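Local atomic coordinates of LPXTG-motif cell wall anchor domain protein (Mobiluncus mulieris, PDB entry 5U5O), a protein that probably serves as a bacterial surface adhesin, this part of it being Ig-like domains that carry disulfide, isopeptide and ester cross-links within the chain. Residues Val33-Val38 and Tyr44-Gln49; Thr68-Lys71 and Ser75-Lys78. All coordinates share one frame; numbering follows the deposited sequence. Where two conformers were deposited one is given.

Contact 1: residues Val33-Val38 and Tyr44-Gln49; sequences VRLYNV and YAIAGQ
Val33, Leu35 and Val38 meet Tyr44 and Ile46 in a buried, apolar contact between two facing sheets of an Ig-like β-sandwich, inside the T-Q ester bond domain. Successive strands of the chain run through the two layers here, and the side chains between them do the joining. Ile46 serves two partners by dividing its branches. Its CG1 takes the crowded position between backbone N and carbonyl carbon (chi1 53°), which carries CD1 to 4.3 Å from Val33 CG2, while the CG2 methyl lies 4.1 Å from Leu35 CD2, the two side chains meeting at a slant. At the turn end of the contact the phenol of Tyr44 extends alongside Val38. Val38 CG1 stands over one ring face, 4.1 Å from the Tyr44 centroid and 27° off the ring normal, a CH-π contact biased toward the hydroxyl end: Val38 CB is 3.5 Å from Tyr44 OH. That oxygen is also hydrogen-bonded to the backbone N of Glu39, next in the chain after Val38, which helps fix the ring against the valine and satisfies a polar atom in an oily setting. Strand 26-36 is paired on its own sheet with 94-104, which adds Tyr95, Thr97 and Met99 to the core, whereas strand 43-52 lies between 64-71 and 118-127, with Val70 and Leu126 packing against Ile46.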
loop_
_atom_site.group_PDB
_atom_site.type_symbol
_atom_site.label_atom_id
_atom_site.label_comp_id
_atom_site.label_asym_id
_atom_site.label_seq_id
_atom_site.Cartn_x
_atom_site.Cartn_y
_atom_site.Cartn_z
ATOM N N VAL A 33 -14.282 0.298 20.164
ATOM C CA VAL A 33 -15.590 0.975 20.106
ATOM C C VAL A 33 -15.856 1.765 21.382
ATOM O O VAL A 33 -15.696 1.276 22.479
ATOM C CB VAL A 33 -16.685 -0.067 19.866
ATOM C CG1 VAL A 33 -18.037 0.638 19.739
ATOM C CG2 VAL A 33 -16.370 -0.919 18.620
ATOM N N ARG A 34 -16.214 3.033 21.179
ATOM C CA ARG A 34 -16.476 3.983 22.270
ATOM C C ARG A 34 -17.974 4.326 22.253
ATOM O O ARG A 34 -18.473 4.848 21.260
ATOM C CB ARG A 34 -15.620 5.228 22.062
ATOM C CG ARG A 34 -14.138 4.972 21.815
ATOM C CD ARG A 34 -13.368 4.858 23.110
ATOM N NE ARG A 34 -13.174 6.170 23.763
ATOM C CZ ARG A 34 -12.481 6.368 24.883
ATOM N NH1 ARG A 34 -11.875 5.340 25.476
ATOM N NH2 ARG A 34 -12.355 7.583 25.424
ATOM N N LEU A 35 -18.647 3.941 23.330
ATOM C CA LEU A 35 -20.083 4.176 23.458
ATOM C C LEU A 35 -20.319 5.366 24.370
ATOM O O LEU A 35 -19.827 5.414 25.484
ATOM C CB LEU A 35 -20.782 2.972 24.027
ATOM C CG LEU A 35 -20.567 1.660 23.262
ATOM C CD1 LEU A 35 -21.277 0.501 23.949
ATOM C CD2 LEU A 35 -20.997 1.737 21.807
ATOM N N TYR A 36 -21.097 6.348 23.874
ATOM C CA TYR A 36 -21.277 7.667 24.537
ATOM C C TYR A 36 -22.674 7.799 25.119
ATOM O O TYR A 36 -23.632 7.600 24.388
ATOM C CB TYR A 36 -21.035 8.800 23.547
ATOM C CG TYR A 36 -19.731 8.694 22.809
ATOM C CD1 TYR A 36 -18.536 8.568 23.503
ATOM C CD2 TYR A 36 -19.697 8.735 21.442
ATOM C CE1 TYR A 36 -17.331 8.477 22.840
ATOM C CE2 TYR A 36 -18.485 8.613 20.749
ATOM C CZ TYR A 36 -17.318 8.513 21.477
ATOM O OH TYR A 36 -16.101 8.387 20.805
ATOM N N ASN A 37 -22.729 7.985 26.431
ATOM C CA ASN A 37 -24.026 8.308 27.096
ATOM C C ASN A 37 -25.055 7.208 26.878
ATOM O O ASN A 37 -26.255 7.479 26.720
ATOM C CB ASN A 37 -24.545 9.706 26.699
ATOM C CG ASN A 37 -23.696 10.784 27.278
ATOM O OD1 ASN A 37 -23.029 10.605 28.292
ATOM N ND2 ASN A 37 -23.802 11.978 26.700
ATOM N N VAL A 38 -24.588 5.956 26.951
ATOM C CA VAL A 38 -25.428 4.787 26.932
ATOM C C VAL A 38 -25.815 4.441 28.355
ATOM O O VAL A 38 -25.237 4.954 29.316
ATOM C CB VAL A 38 -24.719 3.583 26.245
ATOM C CG1 VAL A 38 -24.733 3.774 24.743
ATOM C CG2 VAL A 38 -23.289 3.354 26.750
ATOM N N TYR A 44 -27.083 -3.487 24.005
ATOM C CA TYR A 44 -27.044 -2.897 22.679
ATOM C C TYR A 44 -26.419 -3.895 21.711
ATOM O O TYR A 44 -25.697 -4.834 22.126
ATOM C CB TYR A 44 -26.151 -1.659 22.689
ATOM C CG TYR A 44 -26.664 -0.570 23.595
ATOM C CD1 TYR A 44 -26.427 -0.597 24.957
ATOM C CD2 TYR A 44 -27.338 0.535 23.080
ATOM C CE1 TYR A 44 -26.908 0.405 25.801
ATOM C CE2 TYR A 44 -27.797 1.548 23.916
ATOM C CZ TYR A 44 -27.574 1.481 25.270
ATOM O OH TYR A 44 -28.041 2.444 26.150
ATOM N N ALA A 45 -26.699 -3.718 20.427
ATOM C CA ALA A 45 -25.936 -4.405 19.378
ATOM C C ALA A 45 -25.047 -3.376 18.714
ATOM O O ALA A 45 -25.439 -2.233 18.463
ATOM C CB ALA A 45 -26.846 -5.058 18.348
ATOM N N ILE A 46 -23.825 -3.805 18.412
ATOM C CA ILE A 46 -22.869 -3.016 17.654
ATOM C C ILE A 46 -22.442 -3.743 16.395
ATOM O O ILE A 46 -22.309 -4.990 16.404
ATOM C CB ILE A 46 -21.652 -2.565 18.504
ATOM C CG1 ILE A 46 -20.976 -3.741 19.216
ATOM C CG2 ILE A 46 -22.111 -1.469 19.475
ATOM C CD1 ILE A 46 -19.662 -3.347 19.851
ATOM N N ALA A 47 -22.191 -3.000 15.331
ATOM C CA ALA A 47 -21.659 -3.588 14.081
ATOM C C ALA A 47 -20.593 -2.696 13.552
ATOM O O ALA A 47 -20.705 -1.451 13.601
ATOM C CB ALA A 47 -22.763 -3.723 13.053
ATOM N N GLY A 48 -19.559 -3.323 13.012
ATOM C CA GLY A 48 -18.480 -2.632 12.342
ATOM C C GLY A 48 -18.254 -3.198 10.947
ATOM O O GLY A 48 -18.477 -4.400 10.705
ATOM N N GLN A 49 -17.786 -2.340 10.046
ATOM C CA GLN A 49 -17.381 -2.732 8.696
ATOM C C GLN A 49 -16.114 -2.009 8.325
ATOM O O GLN A 49 -15.916 -0.856 8.685
ATOM C CB GLN A 49 -18.449 -2.433 7.640
ATOM C CG GLN A 49 -19.839 -2.921 7.977
ATOM C CD GLN A 49 -20.595 -1.977 8.907
ATOM O OE1 GLN A 49 -20.513 -0.743 8.781
ATOM N NE2 GLN A 49 -21.335 -2.551 9.847
#

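Contact 2: residues Thr68-Lys71 and Ser75-Lys78; sequences TTVK and SMAK
Met76 reaches across the edge of the Ig-like β-sandwich to Val70 and Lys71, linking strand 64-71 of one sheet with the short 3-10 segment that leads into the short, weakly bonded strand 77-78 at one edge of the other. The chain passes from one layer to the other between these segments, and a single long side chain spans much of the distance. In Met76 the CG lies anti to the carbonyl carbon (chi1 -62°), and from there the chain runs almost fully extended, with chi3 at 178°, so that the thioether is held out like a rod toward the facing strand. It approaches Val70 at a slant: Val70 points its CG1 inward, and this methyl lies 4.0 Å from Met76 CE and slightly farther from the sulfur. Because Val70 occupies two conformers, that pairing describes one of them and should be read with some caution. The other partner is backbone. Lys71 turns its carbonyl toward the methionine, while its own side chain stretches away in an extended form and takes no part. The Met76 side chain also touches Tyr95 of strand 94-104, and its backbone is hydrogen-bonded to that of Glu96 in the same strand; Val70 packs in turn on Thr97. The methyl of Met76 meets the carbonyl broadside to its sulfur bond, with CE 3.3 Å from Lys71 O and an angle of about 95° at CE between SD and that oxygen.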
loop_
_atom_site.group_PDB
_atom_site.type_symbol
_atom_site.label_atom_id
_atom_site.label_comp_id
_atom_site.label_asym_id
_atom_site.label_seq_id
_atom_site.Cartn_x
_atom_site.Cartn_y
_atom_site.Cartn_z
ATOM N N THR A 68 -21.990 -7.837 17.215
ATOM C CA THR A 68 -22.129 -8.504 18.514
ATOM C C THR A 68 -23.081 -7.711 19.401
ATOM O O THR A 68 -23.502 -6.613 19.029
ATOM C CB THR A 68 -20.761 -8.673 19.223
ATOM O OG1 THR A 68 -20.904 -9.485 20.401
ATOM C CG2 THR A 68 -20.123 -7.333 19.600
ATOM N N THR A 69 -23.420 -8.268 20.558
ATOM C CA THR A 69 -24.188 -7.564 21.569
ATOM C C THR A 69 -23.286 -7.215 22.738
ATOM O O THR A 69 -22.304 -7.929 23.010
ATOM C CB THR A 69 -25.404 -8.361 22.048
ATOM O OG1 THR A 69 -25.006 -9.682 22.383
ATOM C CG2 THR A 69 -26.473 -8.400 20.972
ATOM N N VAL A 70 -23.618 -6.108 23.409
ATOM C CA VAL A 70 -22.852 -5.575 24.537
ATOM C C VAL A 70 -23.813 -5.143 25.637
ATOM O O VAL A 70 -24.689 -4.312 25.397
ATOM C CB VAL A 70 -22.048 -4.327 24.136
ATOM C CG1 VAL A 70 -21.365 -3.717 25.353
ATOM C CG2 VAL A 70 -21.027 -4.650 23.056
ATOM N N LYS A 71 -23.654 -5.690 26.834
ATOM C CA LYS A 71 -24.414 -5.255 27.996
ATOM C C LYS A 71 -23.535 -4.273 28.731
ATOM O O LYS A 71 -22.492 -4.603 29.265
ATOM C CB LYS A 71 -24.824 -6.419 28.883
ATOM C CG LYS A 71 -25.810 -5.958 29.957
ATOM C CD LYS A 71 -26.384 -7.119 30.747
ATOM C CE LYS A 71 -27.433 -6.623 31.723
ATOM N NZ LYS A 71 -28.050 -7.758 32.444
ATOM N N SER A 75 -17.715 -1.161 34.729
ATOM C CA SER A 75 -16.314 -1.551 34.524
ATOM C C SER A 75 -15.797 -1.220 33.120
ATOM O O SER A 75 -14.595 -1.189 32.912
ATOM C CB SER A 75 -16.118 -3.041 34.790
ATOM O OG SER A 75 -16.779 -3.767 33.792
ATOM N N MET A 76 -16.698 -0.986 32.160
ATOM C CA MET A 76 -16.311 -0.571 30.813
ATOM C C MET A 76 -15.970 0.906 30.670
ATOM O O MET A 76 -15.497 1.321 29.626
ATOM C CB MET A 76 -17.377 -0.929 29.794
ATOM C CG MET A 76 -17.650 -2.413 29.659
ATOM S SD MET A 76 -19.212 -2.632 28.788
ATOM C CE MET A 76 -19.271 -4.409 28.707
ATOM N N ALA A 77 -16.229 1.683 31.719
ATOM C CA ALA A 77 -16.068 3.123 31.636
ATOM C C ALA A 77 -14.596 3.494 31.439
ATOM O O ALA A 77 -13.707 2.926 32.069
ATOM C CB ALA A 77 -16.600 3.782 32.892
ATOM N N LYS A 78 -14.353 4.431 30.527
ATOM C CA LYS A 78 -13.019 4.973 30.303
ATOM C C LYS A 78 -13.072 6.487 30.228
ATOM O O LYS A 78 -14.103 7.062 29.875
ATOM C CB LYS A 78 -12.422 4.430 29.006
ATOM C CG LYS A 78 -12.266 2.918 28.958
ATOM C CD LYS A 78 -11.253 2.431 29.978
ATOM C CE LYS A 78 -11.177 0.910 30.039
ATOM N NZ LYS A 78 -12.334 0.228 30.711
#

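In the fold
All of contact 1 precedes contact 2 in the sequence, and their centres are about 9 Å apart near one end of the T-Q ester bond domain. Each joins the same two layers of the sandwich. Strands 43-52 and 64-71 are antiparallel neighbours in one sheet, stitched by probable hydrogen bonds from Val70 N to Tyr44 O (2.8 Å) and Ile46 N to Thr68 O (2.9 Å). In the facing sheet, strand 94-104 separates 26-36 from 77-78, although Arg34 packs against Lys78. The chain thus crosses between sheets after 26-36, forms an antiparallel pair there, and crosses back to 77-78; the two contacts sit on these two crossings.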